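Local coordinates for protein alanine racemase (PDB 3C3K) that has the two-lobed fold of the periplasmic binding protein-like family, shared with LacI-type regulators, and probably binds a small ligand in the cleft between its lobes, at residues 155-163 and 174-185; 225-236 and 269-277. One frame throughout, in Å; residues are numbered along the deposited sequence.

Contact 1 (155-163 and 174-185); sequences LDYSRISYA and ATFSLLKSAVKP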
loop_
_atom_site.group_PDB
_atom_site.type_symbol
_atom_site.label_atom_id
_atom_site.label_comp_id
_atom_site.label_asym_id
_atom_site.label_seq_id
_atom_site.Cartn_x
_atom_site.Cartn_y
_atom_site.Cartn_z
ATOM N N LEU B 155 -33.997 -11.010 -9.596
ATOM C CA LEU B 155 -32.992 -11.647 -10.417
ATOM C C LEU B 155 -32.805 -13.093 -9.949
ATOM O O LEU B 155 -32.753 -13.371 -8.777
ATOM C CB LEU B 155 -31.676 -10.844 -10.410
ATOM C CG LEU B 155 -31.830 -9.336 -10.794
ATOM C CD1 LEU B 155 -30.595 -8.500 -10.699
ATOM C CD2 LEU B 155 -32.365 -9.165 -12.217
ATOM N N ASP B 156 -32.661 -14.018 -10.879
ATOM C CA ASP B 156 -32.467 -15.410 -10.495
ATOM C C ASP B 156 -30.982 -15.754 -10.148
ATOM O O ASP B 156 -30.691 -16.617 -9.288
ATOM C CB ASP B 156 -32.951 -16.268 -11.637
ATOM C CG ASP B 156 -33.163 -17.743 -11.212
ATOM O OD1 ASP B 156 -33.065 -18.085 -9.991
ATOM O OD2 ASP B 156 -33.417 -18.548 -12.116
ATOM N N TYR B 157 -30.049 -15.051 -10.768
ATOM C CA TYR B 157 -28.620 -15.336 -10.595
ATOM C C TYR B 157 -28.055 -14.649 -9.369
ATOM O O TYR B 157 -28.207 -13.401 -9.165
ATOM C CB TYR B 157 -27.836 -14.873 -11.836
ATOM C CG TYR B 157 -26.321 -15.041 -11.818
ATOM C CD1 TYR B 157 -25.705 -16.063 -12.525
ATOM C CD2 TYR B 157 -25.505 -14.124 -11.156
ATOM C CE1 TYR B 157 -24.317 -16.201 -12.533
ATOM C CE2 TYR B 157 -24.145 -14.260 -11.127
ATOM C CZ TYR B 157 -23.545 -15.297 -11.827
ATOM O OH TYR B 157 -22.189 -15.402 -11.842
ATOM N N SER B 158 -27.338 -15.470 -8.616
ATOM C CA SER B 158 -26.609 -15.052 -7.468
ATOM C C SER B 158 -25.315 -15.797 -7.483
ATOM O O SER B 158 -25.309 -17.049 -7.719
ATOM C CB SER B 158 -27.332 -15.546 -6.217
ATOM O OG SER B 158 -27.289 -14.545 -5.292
ATOM N N ARG B 159 -24.218 -15.058 -7.254
ATOM C CA ARG B 159 -23.005 -15.712 -6.893
ATOM C C ARG B 159 -21.858 -15.007 -6.284
ATOM O O ARG B 159 -21.500 -13.898 -6.682
ATOM C CB ARG B 159 -22.724 -17.001 -7.614
ATOM C CG ARG B 159 -21.813 -17.145 -8.779
ATOM C CD ARG B 159 -21.817 -18.715 -8.985
ATOM N NE ARG B 159 -22.425 -19.111 -10.275
ATOM C CZ ARG B 159 -23.731 -19.344 -10.488
ATOM N NH1 ARG B 159 -24.151 -19.666 -11.712
ATOM N NH2 ARG B 159 -24.629 -19.230 -9.507
ATOM N N ILE B 160 -21.234 -15.692 -5.342
ATOM C CA ILE B 160 -20.210 -15.058 -4.537
ATOM C C ILE B 160 -18.970 -15.904 -4.569
ATOM O O ILE B 160 -19.030 -17.153 -4.373
ATOM C CB ILE B 160 -20.689 -14.937 -3.086
ATOM C CG1 ILE B 160 -21.971 -14.143 -3.055
ATOM C CG2 ILE B 160 -19.597 -14.311 -2.180
ATOM C CD1 ILE B 160 -22.796 -14.248 -1.753
ATOM N N SER B 161 -17.839 -15.250 -4.798
ATOM C CA SER B 161 -16.617 -15.995 -4.757
ATOM C C SER B 161 -15.701 -15.268 -3.773
ATOM O O SER B 161 -15.707 -14.045 -3.740
ATOM C CB SER B 161 -16.044 -15.978 -6.176
ATOM O OG SER B 161 -14.742 -16.483 -6.199
ATOM N N TYR B 162 -14.940 -15.987 -2.954
ATOM C CA TYR B 162 -14.242 -15.327 -1.856
ATOM C C TYR B 162 -12.782 -15.259 -2.161
ATOM O O TYR B 162 -12.132 -16.275 -2.475
ATOM C CB TYR B 162 -14.491 -15.997 -0.481
ATOM C CG TYR B 162 -15.927 -15.873 -0.024
ATOM C CD1 TYR B 162 -16.336 -14.761 0.685
ATOM C CD2 TYR B 162 -16.886 -16.869 -0.309
ATOM C CE1 TYR B 162 -17.632 -14.606 1.088
ATOM C CE2 TYR B 162 -18.235 -16.732 0.130
ATOM C CZ TYR B 162 -18.582 -15.575 0.826
ATOM O OH TYR B 162 -19.871 -15.295 1.260
ATOM N N ALA B 163 -12.245 -14.045 -2.134
ATOM C CA ALA B 163 -10.816 -13.948 -2.377
ATOM C C ALA B 163 -10.089 -14.310 -1.101
ATOM O O ALA B 163 -10.428 -13.813 -0.064
ATOM C CB ALA B 163 -10.441 -12.525 -2.855
ATOM N N ALA B 174 -10.634 -15.567 -8.056
ATOM C CA ALA B 174 -12.048 -15.405 -7.856
ATOM C C ALA B 174 -12.796 -15.306 -9.225
ATOM O O ALA B 174 -13.815 -15.925 -9.438
ATOM C CB ALA B 174 -12.325 -14.134 -7.006
ATOM N N THR B 175 -12.293 -14.511 -10.146
ATOM C CA THR B 175 -12.937 -14.350 -11.408
ATOM C C THR B 175 -12.939 -15.630 -12.250
ATOM O O THR B 175 -13.959 -15.990 -12.812
ATOM C CB THR B 175 -12.345 -13.156 -12.165
ATOM O OG1 THR B 175 -12.498 -11.980 -11.335
ATOM C CG2 THR B 175 -13.003 -13.007 -13.504
ATOM N N PHE B 176 -11.815 -16.298 -12.349
ATOM C CA PHE B 176 -11.777 -17.553 -13.090
ATOM C C PHE B 176 -12.811 -18.518 -12.502
ATOM O O PHE B 176 -13.581 -19.105 -13.222
ATOM C CB PHE B 176 -10.351 -18.141 -13.135
ATOM C CG PHE B 176 -9.429 -17.399 -14.105
ATOM C CD1 PHE B 176 -9.779 -17.225 -15.417
ATOM C CD2 PHE B 176 -8.226 -16.825 -13.670
ATOM C CE1 PHE B 176 -8.950 -16.536 -16.272
ATOM C CE2 PHE B 176 -7.390 -16.169 -14.544
ATOM C CZ PHE B 176 -7.735 -16.010 -15.801
ATOM N N SER B 177 -12.923 -18.565 -11.200
ATOM C CA SER B 177 -13.893 -19.439 -10.543
ATOM C C SER B 177 -15.331 -19.113 -10.947
ATOM O O SER B 177 -16.123 -20.037 -11.134
ATOM C CB SER B 177 -13.727 -19.301 -9.038
ATOM O OG SER B 177 -14.666 -20.130 -8.350
ATOM N N LEU B 178 -15.673 -17.822 -11.135
ATOM C CA LEU B 178 -17.056 -17.409 -11.520
ATOM C C LEU B 178 -17.350 -17.651 -12.984
ATOM O O LEU B 178 -18.502 -17.860 -13.384
ATOM C CB LEU B 178 -17.298 -15.915 -11.244
ATOM C CG LEU B 178 -17.217 -15.404 -9.791
ATOM C CD1 LEU B 178 -17.049 -13.902 -9.821
ATOM C CD2 LEU B 178 -18.434 -15.793 -8.977
ATOM N N LEU B 179 -16.299 -17.623 -13.791
ATOM C CA LEU B 179 -16.431 -17.896 -15.198
ATOM C C LEU B 179 -16.597 -19.382 -15.425
ATOM O O LEU B 179 -17.111 -19.766 -16.461
ATOM C CB LEU B 179 -15.227 -17.396 -15.977
ATOM C CG LEU B 179 -15.130 -15.851 -15.925
ATOM C CD1 LEU B 179 -13.872 -15.331 -16.626
ATOM C CD2 LEU B 179 -16.364 -15.251 -16.556
ATOM N N LYS B 180 -16.149 -20.208 -14.475
ATOM C CA LYS B 180 -16.233 -21.666 -14.657
ATOM C C LYS B 180 -17.578 -22.144 -14.164
ATOM O O LYS B 180 -17.698 -22.652 -13.046
ATOM C CB LYS B 180 -15.128 -22.380 -13.873
ATOM C CG LYS B 180 -13.958 -22.829 -14.709
ATOM C CD LYS B 180 -13.037 -23.751 -13.840
ATOM C CE LYS B 180 -12.036 -24.589 -14.741
ATOM N NZ LYS B 180 -11.165 -25.546 -13.970
ATOM N N SER B 181 -18.613 -21.937 -14.954
ATOM C CA SER B 181 -19.950 -22.299 -14.488
ATOM C C SER B 181 -20.872 -22.293 -15.636
ATOM O O SER B 181 -20.563 -21.665 -16.646
ATOM C CB SER B 181 -20.474 -21.340 -13.430
ATOM O OG SER B 181 -21.872 -21.322 -13.486
ATOM N N ALA B 182 -21.994 -23.006 -15.461
ATOM C CA ALA B 182 -23.049 -23.153 -16.487
ATOM C C ALA B 182 -23.442 -21.786 -17.013
ATOM O O ALA B 182 -23.425 -21.544 -18.230
ATOM C CB ALA B 182 -24.270 -23.851 -15.891
ATOM N N VAL B 183 -23.802 -20.918 -16.084
ATOM C CA VAL B 183 -24.168 -19.528 -16.374
ATOM C C VAL B 183 -23.038 -18.634 -15.905
ATOM O O VAL B 183 -22.649 -18.694 -14.742
ATOM C CB VAL B 183 -25.498 -19.134 -15.680
ATOM C CG1 VAL B 183 -25.883 -17.681 -16.026
ATOM C CG2 VAL B 183 -26.611 -20.042 -16.127
ATOM N N LYS B 184 -22.502 -17.833 -16.819
ATOM C CA LYS B 184 -21.475 -16.839 -16.508
ATOM C C LYS B 184 -22.043 -15.454 -16.093
ATOM O O LYS B 184 -23.162 -15.089 -16.496
ATOM C CB LYS B 184 -20.552 -16.691 -17.707
ATOM C CG LYS B 184 -20.510 -17.952 -18.482
ATOM C CD LYS B 184 -19.209 -18.653 -18.377
ATOM C CE LYS B 184 -18.561 -18.545 -19.742
ATOM N NZ LYS B 184 -17.275 -19.263 -19.749
ATOM N N PRO B 185 -21.271 -14.674 -15.319
ATOM C CA PRO B 185 -21.857 -13.411 -14.992
ATOM C C PRO B 185 -21.797 -12.457 -16.171
ATOM O O PRO B 185 -20.990 -12.650 -17.112
ATOM C CB PRO B 185 -20.977 -12.899 -13.840
ATOM C CG PRO B 185 -19.659 -13.426 -14.120
ATOM C CD PRO B 185 -19.932 -14.834 -14.716
HETATM O O HOH W 1 -21.183 -17.706 -12.670
#

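Contact 2 (225-236 and 269-277); sequences SQITVPALTTVQ and WKFVRRQSS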
loop_
_atom_site.group_PDB
_atom_site.type_symbol
_atom_site.label_atom_id
_atom_site.label_comp_id
_atom_site.label_asym_id
_atom_site.label_seq_id
_atom_site.Cartn_x
_atom_site.Cartn_y
_atom_site.Cartn_z
ATOM N N SER B 225 -7.668 2.065 -9.158
ATOM C CA SER B 225 -8.889 2.196 -9.933
ATOM C C SER B 225 -8.728 3.208 -11.093
ATOM O O SER B 225 -9.552 3.226 -12.034
ATOM C CB SER B 225 -10.049 2.543 -9.017
ATOM O OG SER B 225 -10.032 3.919 -8.666
ATOM N N GLN B 226 -7.676 4.026 -11.058
ATOM C CA GLN B 226 -7.423 4.957 -12.154
ATOM C C GLN B 226 -6.288 4.502 -13.108
ATOM O O GLN B 226 -5.901 5.219 -14.049
ATOM C CB GLN B 226 -7.084 6.307 -11.588
ATOM C CG GLN B 226 -8.223 6.844 -10.751
ATOM C CD GLN B 226 -7.795 8.058 -10.021
ATOM O OE1 GLN B 226 -6.705 8.100 -9.435
ATOM N NE2 GLN B 226 -8.619 9.069 -10.049
ATOM N N ILE B 227 -5.782 3.309 -12.832
ATOM C CA ILE B 227 -4.704 2.737 -13.561
ATOM C C ILE B 227 -5.134 1.599 -14.495
ATOM O O ILE B 227 -4.420 1.287 -15.466
ATOM C CB ILE B 227 -3.592 2.282 -12.611
ATOM C CG1 ILE B 227 -2.911 3.501 -12.030
ATOM C CG2 ILE B 227 -2.478 1.613 -13.405
ATOM C CD1 ILE B 227 -2.246 3.256 -10.705
ATOM N N THR B 228 -6.274 0.966 -14.190
ATOM C CA THR B 228 -6.650 -0.241 -14.906
ATOM C C THR B 228 -7.179 0.187 -16.254
ATOM O O THR B 228 -7.580 1.369 -16.452
ATOM C CB THR B 228 -7.724 -1.032 -14.136
ATOM O OG1 THR B 228 -8.806 -0.148 -13.786
ATOM C CG2 THR B 228 -7.120 -1.589 -12.892
ATOM N N VAL B 229 -7.206 -0.763 -17.195
ATOM C CA VAL B 229 -7.778 -0.463 -18.486
ATOM C C VAL B 229 -8.853 -1.486 -18.757
ATOM O O VAL B 229 -8.560 -2.647 -18.826
ATOM C CB VAL B 229 -6.693 -0.425 -19.629
ATOM C CG1 VAL B 229 -7.387 -0.247 -21.002
ATOM C CG2 VAL B 229 -5.704 0.723 -19.350
ATOM N N PRO B 230 -10.120 -1.062 -18.866
ATOM C CA PRO B 230 -10.714 0.228 -18.724
ATOM C C PRO B 230 -10.559 0.733 -17.260
ATOM O O PRO B 230 -10.399 -0.046 -16.303
ATOM C CB PRO B 230 -12.207 -0.041 -18.968
ATOM C CG PRO B 230 -12.362 -1.519 -18.697
ATOM C CD PRO B 230 -11.116 -2.130 -19.136
ATOM N N ALA B 231 -10.628 2.040 -17.104
ATOM C CA ALA B 231 -10.659 2.622 -15.748
ATOM C C ALA B 231 -11.863 2.057 -15.018
ATOM O O ALA B 231 -12.869 1.787 -15.637
ATOM C CB ALA B 231 -10.750 4.099 -15.803
ATOM N N LEU B 232 -11.742 1.982 -13.683
ATOM C CA LEU B 232 -12.611 1.190 -12.845
ATOM C C LEU B 232 -13.691 2.001 -12.154
ATOM O O LEU B 232 -13.374 2.894 -11.383
ATOM C CB LEU B 232 -11.730 0.402 -11.812
ATOM C CG LEU B 232 -12.590 -0.356 -10.846
ATOM C CD1 LEU B 232 -13.259 -1.511 -11.649
ATOM C CD2 LEU B 232 -11.679 -0.818 -9.681
ATOM N N THR B 233 -14.965 1.751 -12.515
ATOM C CA THR B 233 -16.075 2.189 -11.717
ATOM C C THR B 233 -15.953 1.663 -10.300
ATOM O O THR B 233 -15.599 0.506 -10.045
ATOM C CB THR B 233 -17.385 1.758 -12.315
ATOM O OG1 THR B 233 -17.490 2.319 -13.614
ATOM C CG2 THR B 233 -18.622 2.210 -11.447
ATOM N N THR B 234 -16.251 2.514 -9.357
ATOM C CA THR B 234 -16.013 2.154 -7.981
ATOM C C THR B 234 -16.895 2.952 -7.055
ATOM O O THR B 234 -17.547 3.944 -7.461
ATOM C CB THR B 234 -14.516 2.344 -7.641
ATOM O OG1 THR B 234 -14.243 1.820 -6.335
ATOM C CG2 THR B 234 -14.078 3.849 -7.747
ATOM N N VAL B 235 -16.943 2.492 -5.808
ATOM C CA VAL B 235 -17.494 3.295 -4.730
ATOM C C VAL B 235 -16.370 4.064 -4.029
ATOM O O VAL B 235 -15.578 3.471 -3.306
ATOM C CB VAL B 235 -18.304 2.441 -3.710
ATOM C CG1 VAL B 235 -18.888 3.303 -2.661
ATOM C CG2 VAL B 235 -19.385 1.673 -4.407
ATOM N N GLN B 236 -16.319 5.375 -4.263
ATOM C CA GLN B 236 -15.295 6.254 -3.672
ATOM C C GLN B 236 -15.611 6.577 -2.232
ATOM O O GLN B 236 -16.720 7.076 -1.939
ATOM C CB GLN B 236 -15.257 7.566 -4.440
ATOM C CG GLN B 236 -14.274 8.573 -3.894
ATOM C CD GLN B 236 -12.909 8.204 -4.312
ATOM O OE1 GLN B 236 -12.649 8.095 -5.510
ATOM N NE2 GLN B 236 -12.011 7.965 -3.340
ATOM N N TRP B 269 -20.318 8.494 0.685
ATOM C CA TRP B 269 -19.627 7.796 -0.400
ATOM C C TRP B 269 -20.123 8.326 -1.728
ATOM O O TRP B 269 -21.224 8.849 -1.797
ATOM C CB TRP B 269 -19.911 6.299 -0.315
ATOM C CG TRP B 269 -21.373 6.003 -0.268
ATOM C CD1 TRP B 269 -22.143 5.855 0.851
ATOM C CD2 TRP B 269 -22.254 5.839 -1.393
ATOM N NE1 TRP B 269 -23.450 5.625 0.499
ATOM C CE2 TRP B 269 -23.537 5.588 -0.877
ATOM C CE3 TRP B 269 -22.070 5.876 -2.791
ATOM C CZ2 TRP B 269 -24.651 5.388 -1.702
ATOM C CZ3 TRP B 269 -23.184 5.684 -3.633
ATOM C CH2 TRP B 269 -24.465 5.467 -3.081
ATOM N N LYS B 270 -19.362 8.133 -2.791
ATOM C CA LYS B 270 -19.809 8.541 -4.108
ATOM C C LYS B 270 -19.628 7.383 -5.077
ATOM O O LYS B 270 -18.598 6.707 -5.071
ATOM C CB LYS B 270 -19.049 9.820 -4.582
ATOM C CG LYS B 270 -19.687 10.452 -5.821
ATOM C CD LYS B 270 -18.922 11.674 -6.465
ATOM C CE LYS B 270 -19.914 12.628 -7.287
ATOM N NZ LYS B 270 -19.650 14.153 -6.967
ATOM N N PHE B 271 -20.615 7.169 -5.940
ATOM C CA PHE B 271 -20.477 6.162 -6.990
ATOM C C PHE B 271 -19.843 6.861 -8.111
ATOM O O PHE B 271 -20.397 7.804 -8.603
ATOM C CB PHE B 271 -21.819 5.710 -7.449
ATOM C CG PHE B 271 -21.786 4.654 -8.466
ATOM C CD1 PHE B 271 -21.556 3.323 -8.094
ATOM C CD2 PHE B 271 -22.072 4.943 -9.799
ATOM C CE1 PHE B 271 -21.620 2.336 -9.016
ATOM C CE2 PHE B 271 -22.136 3.940 -10.749
ATOM C CZ PHE B 271 -21.896 2.642 -10.366
ATOM N N VAL B 272 -18.650 6.444 -8.459
ATOM C CA VAL B 272 -17.864 7.123 -9.509
ATOM C C VAL B 272 -17.832 6.221 -10.756
ATOM O O VAL B 272 -17.275 5.141 -10.739
ATOM C CB VAL B 272 -16.445 7.450 -9.003
ATOM C CG1 VAL B 272 -15.593 7.855 -10.114
ATOM C CG2 VAL B 272 -16.508 8.529 -7.887
ATOM N N ARG B 273 -18.495 6.681 -11.810
ATOM C CA ARG B 273 -18.685 5.918 -13.051
ATOM C C ARG B 273 -17.503 6.029 -13.966
ATOM O O ARG B 273 -17.141 7.145 -14.396
ATOM C CB ARG B 273 -19.880 6.433 -13.820
ATOM C CG ARG B 273 -21.066 6.681 -12.943
ATOM C CD ARG B 273 -22.065 7.702 -13.541
ATOM N NE ARG B 273 -23.273 7.671 -12.733
ATOM C CZ ARG B 273 -24.128 6.653 -12.753
ATOM N NH1 ARG B 273 -25.189 6.677 -11.962
ATOM N NH2 ARG B 273 -23.919 5.611 -13.562
ATOM N N ARG B 274 -16.902 4.873 -14.282
ATOM C CA ARG B 274 -15.880 4.883 -15.296
ATOM C C ARG B 274 -16.208 3.943 -16.457
ATOM O O ARG B 274 -17.343 3.500 -16.588
ATOM C CB ARG B 274 -14.518 4.607 -14.683
ATOM C CG ARG B 274 -14.254 5.567 -13.515
ATOM C CD ARG B 274 -12.792 5.593 -13.130
ATOM N NE ARG B 274 -12.513 6.648 -12.155
ATOM C CZ ARG B 274 -12.209 6.429 -10.886
ATOM N NH1 ARG B 274 -12.139 5.179 -10.402
ATOM N NH2 ARG B 274 -11.934 7.469 -10.101
ATOM N N GLN B 275 -15.217 3.618 -17.265
ATOM C CA GLN B 275 -15.434 2.839 -18.467
ATOM C C GLN B 275 -15.745 1.367 -18.184
ATOM O O GLN B 275 -16.358 0.716 -18.995
ATOM C CB GLN B 275 -14.227 2.996 -19.384
ATOM C CG GLN B 275 -14.271 2.143 -20.682
ATOM C CD GLN B 275 -13.306 2.677 -21.751
ATOM O OE1 GLN B 275 -12.112 2.959 -21.445
ATOM N NE2 GLN B 275 -13.829 2.893 -22.988
ATOM N N SER B 276 -15.405 0.885 -17.006
ATOM C CA SER B 276 -15.552 -0.552 -16.680
ATOM C C SER B 276 -16.996 -0.961 -16.465
ATOM O O SER B 276 -17.296 -2.131 -16.422
ATOM C CB SER B 276 -14.739 -0.890 -15.436
ATOM O OG SER B 276 -15.421 -0.416 -14.297
ATOM N N SER B 277 -17.891 0.021 -16.315
ATOM C CA SER B 277 -19.290 -0.287 -16.202
ATOM C C SER B 277 -20.165 0.467 -17.202
ATOM O O SER B 277 -21.178 -0.072 -17.658
ATOM C CB SER B 277 -19.776 -0.039 -14.766
ATOM O OG SER B 277 -19.784 1.337 -14.450
HETATM O O HOH W 2 -10.628 3.515 -19.367
HETATM O O HOH W 3 -11.200 7.045 -7.452
#

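Contact 1 (155-163 and 174-185)
S161 and R159 of an edge strand pack on L178 of the helix that follows it, a strand-helix contact at the rim of the four-stranded parallel sheet. Strand 159-162 and helix segment 174-179 run roughly antiparallel, at 146°, with axes 8.2 Å apart. L178 pushes CD2 between the two strand side chains, reaching R159 CG at 3.6 Å and S161 CB at 3.7 Å. The S161 hydroxyl swings to the helix because OG stands anti to the backbone N (chi1 170°), where S161 OG gives a weak hydrogen bond to A174 O at 3.4 Å. That carbonyl also accepts the helical bond from L178 N.

Beyond the helix end the chain turns back through S181 and V183, and the contact becomes mixed: apolar round Y157, polar round R159 and a water. The Y157 ring slides past V183 in the opposite direction and slants across P185: CD1 meets V183 CG1 at 3.9 Å, V183 O lies near the ring plane at its edge, and the hydroxyl comes against P185 CB. The R159 chain bends at chi3 (115°), bringing its guanidinium over Y157 CE1, which sits toward the rim of one face. One water ties the corner together. It accepts from Y157 OH at 2.6 Å and, weakly, from R159 NE, and donates to L178 O and to V183 O, the latter at 2.7 Å. V183 O takes a further bond from S181 OG, which approaches from above the carbonyl plane.

Inward, L178 and A174 also rest on strand 127-131, while I160, on the other side of the strand, touches helix 137-152. Strand 159-162, helix 168-179 and strand 187-190 thus form a beta-alpha-beta crossover passing over strand 127-131, the repeating element of the Rossmann-like lobes in periplasmic binding protein-like folds.

Contact 2 (225-236 and 269-277)
R274 and T233 anchor the irregular end of a two-stranded antiparallel ribbon formed by strands 234-236 and 270-272. In its regular part, T234-V272 and Q236-K270 are hydrogen-bonded pairs and V235-F271 is the non-hydrogen-bonded pair between them. V235 CG1 meets W269 CB on the side facing helix 108-121, and F271 brings CZ to T233 CG2 at 3.5 Å.

R274 stretches from CG to NE past A231 and L232, bringing NH1 to L232 O at 2.8 Å in a fairly straight bond (148° at the hydrogen). The same nitrogen makes a weak bond to S225 OG, whose hydroxyl is also bonded to V222 O. The guanidinium is sandwiched between Q226 CG over one face and V272 CG1 over the other, both toward its rim, which limits its tilting.

T233 sets OG1 beside its own backbone N (chi1 -60°), leaving the methyl for F271. This hydroxyl accepts from R274 N at 2.7 Å and shares a hydrogen bond with S277 OG at 2.6 Å. S276, with OG lodged between its backbone N and carbonyl carbon (chi1 76°), accepts from T233 N at 2.8 Å; its OG also bonds V216 O, tying the chain just beyond the ribbon to strand 215-217. P230, after a cis peptide bond, rests CB on Q275 CG at 3.5 Å.

The Q236 chain bends at chi2, and its NE2 is bonded to G221 O. Its OE1 accepts from a water at 2.6 Å, and that water, in the plane of the R274 guanidinium, accepts from NH2 at 2.8 Å.

In the fold
Contact 1 closes before contact 2 opens along the chain, and both lie in the lobe built on the four-stranded parallel sheet. Their centres are 21 Å apart and their nearest atoms about 11 Å, so they do not touch. Contact 1 sits at the outermost strand 159-162; contact 2 fastens beside strand 215-217 at the other border. Helix 193-205 bridges them, touching T175 and F176 of contact 1 and T228 and L232 of contact 2. Segment 225-236 also meets the second subunit, through Q226 and I227, whereas contact 1 has no neighbour from that chain. Contact 1 stays within one crossover; the ribbon of contact 2 pairs chain leaving for the six-stranded sheet with chain returning from it.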